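Local coordinates for protein hemolysin BL lytic component L1 (Bacillus cereus, PDB 7NMQ) that forms one lytic component of the haemolysin BL enterotoxin, an alpha-helical pore-forming toxin, and probably acts together with its partner components on target-cell membranes, at residues Met24-Asn36 with Val217-Ala229. Sequence-based numbering, arbitrary orientation.
Sequences MDLYAKTMIKQPN and VVIVVTGGTATPA
The C-terminal end of helix 10-33 and the loop after it lie across one face of the two-stranded hairpin 217-229, a mixed apolar and polar contact. The axis of helix 24-33 runs roughly antiparallel to strand 225-229 (149°), at a closest approach of 7.6 Å. At the start of the hairpin, L26, in one of its two conformers, rests CD2 on V217 CG2. T30 sits over the face, reaching both strands: its OG1, already bonded to L26 O, faces I219 CD1 and P228 CG, while its methyl CG2, anti to the backbone N, sits 3.2 Å from A226 O. This hairpin, closed by a type I' turn from T222 to T225, corresponds to the beta-tongue of ClyA-like toxins; two predicted transmembrane segments, 194-222 and 229-250, overlap its strands, consistent with a part that enters the membrane when the pore forms. K33 lays its CD along I219 CB and, bent at chi3 (93°), gives NZ to I219 O at 2.8 Å. Past the helix end, Q34 OE1 accepts A226 N in a nearly straight bond (3.0 Å, 170° at the hydrogen), with the donor above the amide's carbonyl plane. N285 ND2 of helix 275-325 bonds to both Q34 OE1 and A226 O, and S282 O takes Q34 NE2, tying the side chain to that helix. The ring of P35 brings CD to 4.0 Å from V221 CG1, and one water donates to both P35 O and G224 O.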
loop_
_atom_site.group_PDB
_atom_site.type_symbol
_atom_site.label_atom_id
_atom_site.label_comp_id
_atom_site.label_asym_id
_atom_site.label_seq_id
_atom_site.Cartn_x
_atom_site.Cartn_y
_atom_site.Cartn_z
ATOM N N MET A 24 -1.059 -0.657 -4.400
ATOM C CA MET A 24 -1.921 0.380 -5.003
ATOM C C MET A 24 -1.251 0.954 -6.232
ATOM O O MET A 24 -1.964 1.188 -7.245
ATOM C CB MET A 24 -2.184 1.539 -4.061
ATOM C CG MET A 24 -3.071 1.176 -2.955
ATOM S SD MET A 24 -4.747 0.772 -3.411
ATOM C CE MET A 24 -5.331 2.282 -4.165
ATOM N N ASP A 25 0.056 1.209 -6.175
ATOM C CA ASP A 25 0.745 1.771 -7.364
ATOM C C ASP A 25 0.579 0.816 -8.554
ATOM O O ASP A 25 0.310 1.279 -9.652
ATOM C CB ASP A 25 2.224 2.014 -7.097
ATOM C CG ASP A 25 2.560 3.298 -6.347
ATOM O OD1 ASP A 25 1.678 4.165 -6.180
ATOM O OD2 ASP A 25 3.738 3.408 -5.939
ATOM N N LEU A 26 0.799 -0.480 -8.343
ATOM C CA LEU A 26 0.690 -1.495 -9.420
ATOM C C LEU A 26 -0.720 -1.455 -10.015
ATOM O O LEU A 26 -0.869 -1.331 -11.237
ATOM C CB LEU A 26 0.984 -2.904 -8.901
ATOM C CG LEU A 26 2.452 -3.283 -8.731
ATOM C CD1 LEU A 26 2.679 -4.700 -9.225
ATOM C CD2 LEU A 26 3.355 -2.322 -9.457
ATOM N N TYR A 27 -1.730 -1.590 -9.175
ATOM C CA TYR A 27 -3.125 -1.647 -9.649
ATOM C C TYR A 27 -3.440 -0.338 -10.356
ATOM O O TYR A 27 -4.035 -0.369 -11.463
ATOM C CB TYR A 27 -4.098 -1.821 -8.482
ATOM C CG TYR A 27 -4.111 -3.183 -7.861
ATOM C CD1 TYR A 27 -3.872 -4.330 -8.597
ATOM C CD2 TYR A 27 -4.414 -3.338 -6.504
ATOM C CE1 TYR A 27 -3.872 -5.588 -8.002
ATOM C CE2 TYR A 27 -4.421 -4.590 -5.909
ATOM C CZ TYR A 27 -4.172 -5.723 -6.653
ATOM O OH TYR A 27 -4.197 -6.943 -6.034
ATOM N N ALA A 28 -3.071 0.815 -9.807
ATOM C CA ALA A 28 -3.417 2.101 -10.452
ATOM C C ALA A 28 -2.763 2.172 -11.828
ATOM O O ALA A 28 -3.395 2.605 -12.830
ATOM C CB ALA A 28 -2.987 3.237 -9.570
ATOM N N LYS A 29 -1.503 1.808 -11.909
ATOM C CA LYS A 29 -0.781 1.938 -13.186
ATOM C C LYS A 29 -1.405 0.981 -14.210
ATOM O O LYS A 29 -1.449 1.286 -15.422
ATOM C CB LYS A 29 0.697 1.684 -12.954
ATOM C CG LYS A 29 1.389 2.841 -12.269
ATOM C CD LYS A 29 2.724 2.476 -11.679
ATOM C CE LYS A 29 3.371 3.623 -10.931
ATOM N NZ LYS A 29 3.992 4.590 -11.870
ATOM N N THR A 30 -1.834 -0.174 -13.773
ATOM C CA THR A 30 -2.432 -1.180 -14.651
ATOM C C THR A 30 -3.754 -0.617 -15.197
ATOM O O THR A 30 -4.019 -0.679 -16.426
ATOM C CB THR A 30 -2.610 -2.529 -13.968
ATOM O OG1 THR A 30 -1.351 -2.950 -13.450
ATOM C CG2 THR A 30 -3.116 -3.537 -14.968
ATOM N N MET A 31 -4.572 -0.045 -14.313
ATOM C CA MET A 31 -5.874 0.524 -14.717
ATOM C C MET A 31 -5.653 1.611 -15.767
ATOM O O MET A 31 -6.388 1.632 -16.745
ATOM C CB MET A 31 -6.625 1.113 -13.524
ATOM C CG MET A 31 -7.203 0.064 -12.611
ATOM S SD MET A 31 -7.922 -1.360 -13.431
ATOM C CE MET A 31 -9.364 -0.583 -14.146
ATOM N N ILE A 32 -4.697 2.505 -15.536
ATOM C CA ILE A 32 -4.421 3.668 -16.436
ATOM C C ILE A 32 -4.055 3.145 -17.826
ATOM O O ILE A 32 -4.389 3.807 -18.836
ATOM C CB ILE A 32 -3.354 4.590 -15.797
ATOM C CG1 ILE A 32 -3.984 5.322 -14.611
ATOM C CG2 ILE A 32 -2.752 5.549 -16.832
ATOM C CD1 ILE A 32 -3.007 5.982 -13.713
ATOM N N LYS A 33 -3.392 2.019 -17.927
ATOM C CA LYS A 33 -2.897 1.508 -19.230
ATOM C C LYS A 33 -3.954 0.656 -19.927
ATOM O O LYS A 33 -3.804 0.429 -21.100
ATOM C CB LYS A 33 -1.581 0.750 -19.014
ATOM C CG LYS A 33 -0.335 1.639 -19.057
ATOM C CD LYS A 33 0.964 0.903 -19.214
ATOM C CE LYS A 33 1.457 0.732 -20.636
ATOM N NZ LYS A 33 2.629 -0.177 -20.676
ATOM N N GLN A 34 -5.001 0.222 -19.257
ATOM C CA GLN A 34 -6.005 -0.629 -19.901
ATOM C C GLN A 34 -6.936 0.263 -20.713
ATOM O O GLN A 34 -7.563 1.175 -20.178
ATOM C CB GLN A 34 -6.778 -1.412 -18.861
ATOM C CG GLN A 34 -7.759 -2.324 -19.547
ATOM C CD GLN A 34 -7.903 -3.682 -18.939
ATOM O OE1 GLN A 34 -6.963 -4.326 -18.497
ATOM N NE2 GLN A 34 -9.138 -4.096 -18.846
ATOM N N PRO A 35 -7.054 0.056 -22.037
ATOM C CA PRO A 35 -7.926 0.922 -22.828
ATOM C C PRO A 35 -9.404 0.588 -22.661
ATOM O O PRO A 35 -9.738 -0.456 -22.110
ATOM C CB PRO A 35 -7.492 0.644 -24.255
ATOM C CG PRO A 35 -7.047 -0.767 -24.205
ATOM C CD PRO A 35 -6.327 -0.912 -22.872
ATOM N N ASN A 36 -10.240 1.527 -23.102
ATOM C CA ASN A 36 -11.698 1.275 -23.220
ATOM C C ASN A 36 -11.910 -0.029 -23.977
ATOM O O ASN A 36 -11.240 -0.278 -25.020
ATOM C CB ASN A 36 -12.446 2.450 -23.832
ATOM C CG ASN A 36 -12.698 3.609 -22.895
ATOM O OD1 ASN A 36 -12.178 3.647 -21.783
ATOM N ND2 ASN A 36 -13.506 4.559 -23.345
ATOM N N VAL A 217 8.977 -3.482 -12.414
ATOM C CA VAL A 217 7.604 -3.665 -12.956
ATOM C C VAL A 217 7.510 -3.121 -14.367
ATOM O O VAL A 217 7.941 -1.998 -14.645
ATOM C CB VAL A 217 6.534 -3.007 -12.079
ATOM C CG1 VAL A 217 5.219 -2.855 -12.808
ATOM C CG2 VAL A 217 6.370 -3.812 -10.816
ATOM N N VAL A 218 6.910 -3.934 -15.232
ATOM C CA VAL A 218 6.466 -3.480 -16.565
ATOM C C VAL A 218 4.980 -3.823 -16.681
ATOM O O VAL A 218 4.557 -4.803 -16.080
ATOM C CB VAL A 218 7.284 -4.124 -17.691
ATOM C CG1 VAL A 218 8.705 -3.596 -17.677
ATOM C CG2 VAL A 218 7.227 -5.634 -17.741
ATOM N N ILE A 219 4.227 -3.015 -17.425
ATOM C CA ILE A 219 2.792 -3.310 -17.678
ATOM C C ILE A 219 2.682 -3.674 -19.162
ATOM O O ILE A 219 3.066 -2.829 -19.992
ATOM C CB ILE A 219 1.920 -2.119 -17.263
ATOM C CG1 ILE A 219 2.189 -1.568 -15.842
ATOM C CG2 ILE A 219 0.467 -2.525 -17.501
ATOM C CD1 ILE A 219 1.765 -2.398 -14.721
ATOM N N VAL A 220 2.201 -4.874 -19.488
ATOM C CA VAL A 220 2.055 -5.315 -20.916
ATOM C C VAL A 220 0.582 -5.291 -21.284
ATOM O O VAL A 220 -0.221 -5.834 -20.502
ATOM C CB VAL A 220 2.693 -6.696 -21.191
ATOM C CG1 VAL A 220 2.275 -7.314 -22.520
ATOM C CG2 VAL A 220 4.204 -6.568 -21.142
ATOM N N VAL A 221 0.234 -4.629 -22.376
ATOM C CA VAL A 221 -1.171 -4.625 -22.852
ATOM C C VAL A 221 -1.223 -5.566 -24.067
ATOM O O VAL A 221 -0.514 -5.331 -25.070
ATOM C CB VAL A 221 -1.679 -3.228 -23.240
ATOM C CG1 VAL A 221 -3.156 -3.244 -23.616
ATOM C CG2 VAL A 221 -1.393 -2.225 -22.114
ATOM N N THR A 222 -2.056 -6.583 -23.954
ATOM C CA THR A 222 -2.322 -7.601 -25.013
ATOM C C THR A 222 -3.817 -7.778 -25.189
ATOM O O THR A 222 -4.451 -8.052 -24.195
ATOM C CB THR A 222 -1.848 -8.982 -24.559
ATOM O OG1 THR A 222 -0.486 -8.908 -24.159
ATOM C CG2 THR A 222 -1.989 -10.014 -25.651
ATOM N N GLY A 223 -4.346 -7.727 -26.425
ATOM C CA GLY A 223 -5.800 -7.839 -26.656
ATOM C C GLY A 223 -6.646 -6.948 -25.740
ATOM O O GLY A 223 -7.748 -7.360 -25.349
ATOM N N GLY A 224 -6.194 -5.733 -25.435
ATOM C CA GLY A 224 -6.937 -4.778 -24.587
ATOM C C GLY A 224 -6.876 -5.115 -23.120
ATOM O O GLY A 224 -7.461 -4.358 -22.301
ATOM N N THR A 225 -6.031 -6.067 -22.705
ATOM C CA THR A 225 -5.855 -6.397 -21.269
ATOM C C THR A 225 -4.463 -5.961 -20.827
ATOM O O THR A 225 -3.467 -6.379 -21.405
ATOM C CB THR A 225 -6.046 -7.886 -21.013
ATOM O OG1 THR A 225 -7.358 -8.310 -21.366
ATOM C CG2 THR A 225 -5.853 -8.225 -19.560
ATOM N N ALA A 226 -4.383 -5.129 -19.791
ATOM C CA ALA A 226 -3.106 -4.716 -19.170
ATOM C C ALA A 226 -2.805 -5.633 -17.990
ATOM O O ALA A 226 -3.676 -5.863 -17.118
ATOM C CB ALA A 226 -3.180 -3.271 -18.763
ATOM N N THR A 227 -1.566 -6.091 -17.924
ATOM C CA THR A 227 -1.125 -7.096 -16.917
ATOM C C THR A 227 0.286 -6.714 -16.490
ATOM O O THR A 227 1.142 -6.534 -17.360
ATOM C CB THR A 227 -1.149 -8.492 -17.578
ATOM O OG1 THR A 227 -2.484 -8.780 -18.001
ATOM C CG2 THR A 227 -0.712 -9.627 -16.693
ATOM N N PRO A 228 0.571 -6.564 -15.175
ATOM C CA PRO A 228 1.934 -6.333 -14.736
ATOM C C PRO A 228 2.778 -7.603 -14.718
ATOM O O PRO A 228 2.268 -8.690 -14.572
ATOM C CB PRO A 228 1.854 -5.825 -13.311
ATOM C CG PRO A 228 0.462 -6.055 -12.905
ATOM C CD PRO A 228 -0.379 -6.525 -14.064
ATOM N N ALA A 229 4.085 -7.398 -14.807
ATOM C CA ALA A 229 5.097 -8.433 -14.563
ATOM C C ALA A 229 6.317 -7.779 -13.933
ATOM O O ALA A 229 6.496 -6.580 -14.090
ATOM C CB ALA A 229 5.482 -9.081 -15.865
HETATM O O HOH W 1 -9.579 -2.898 -22.997
#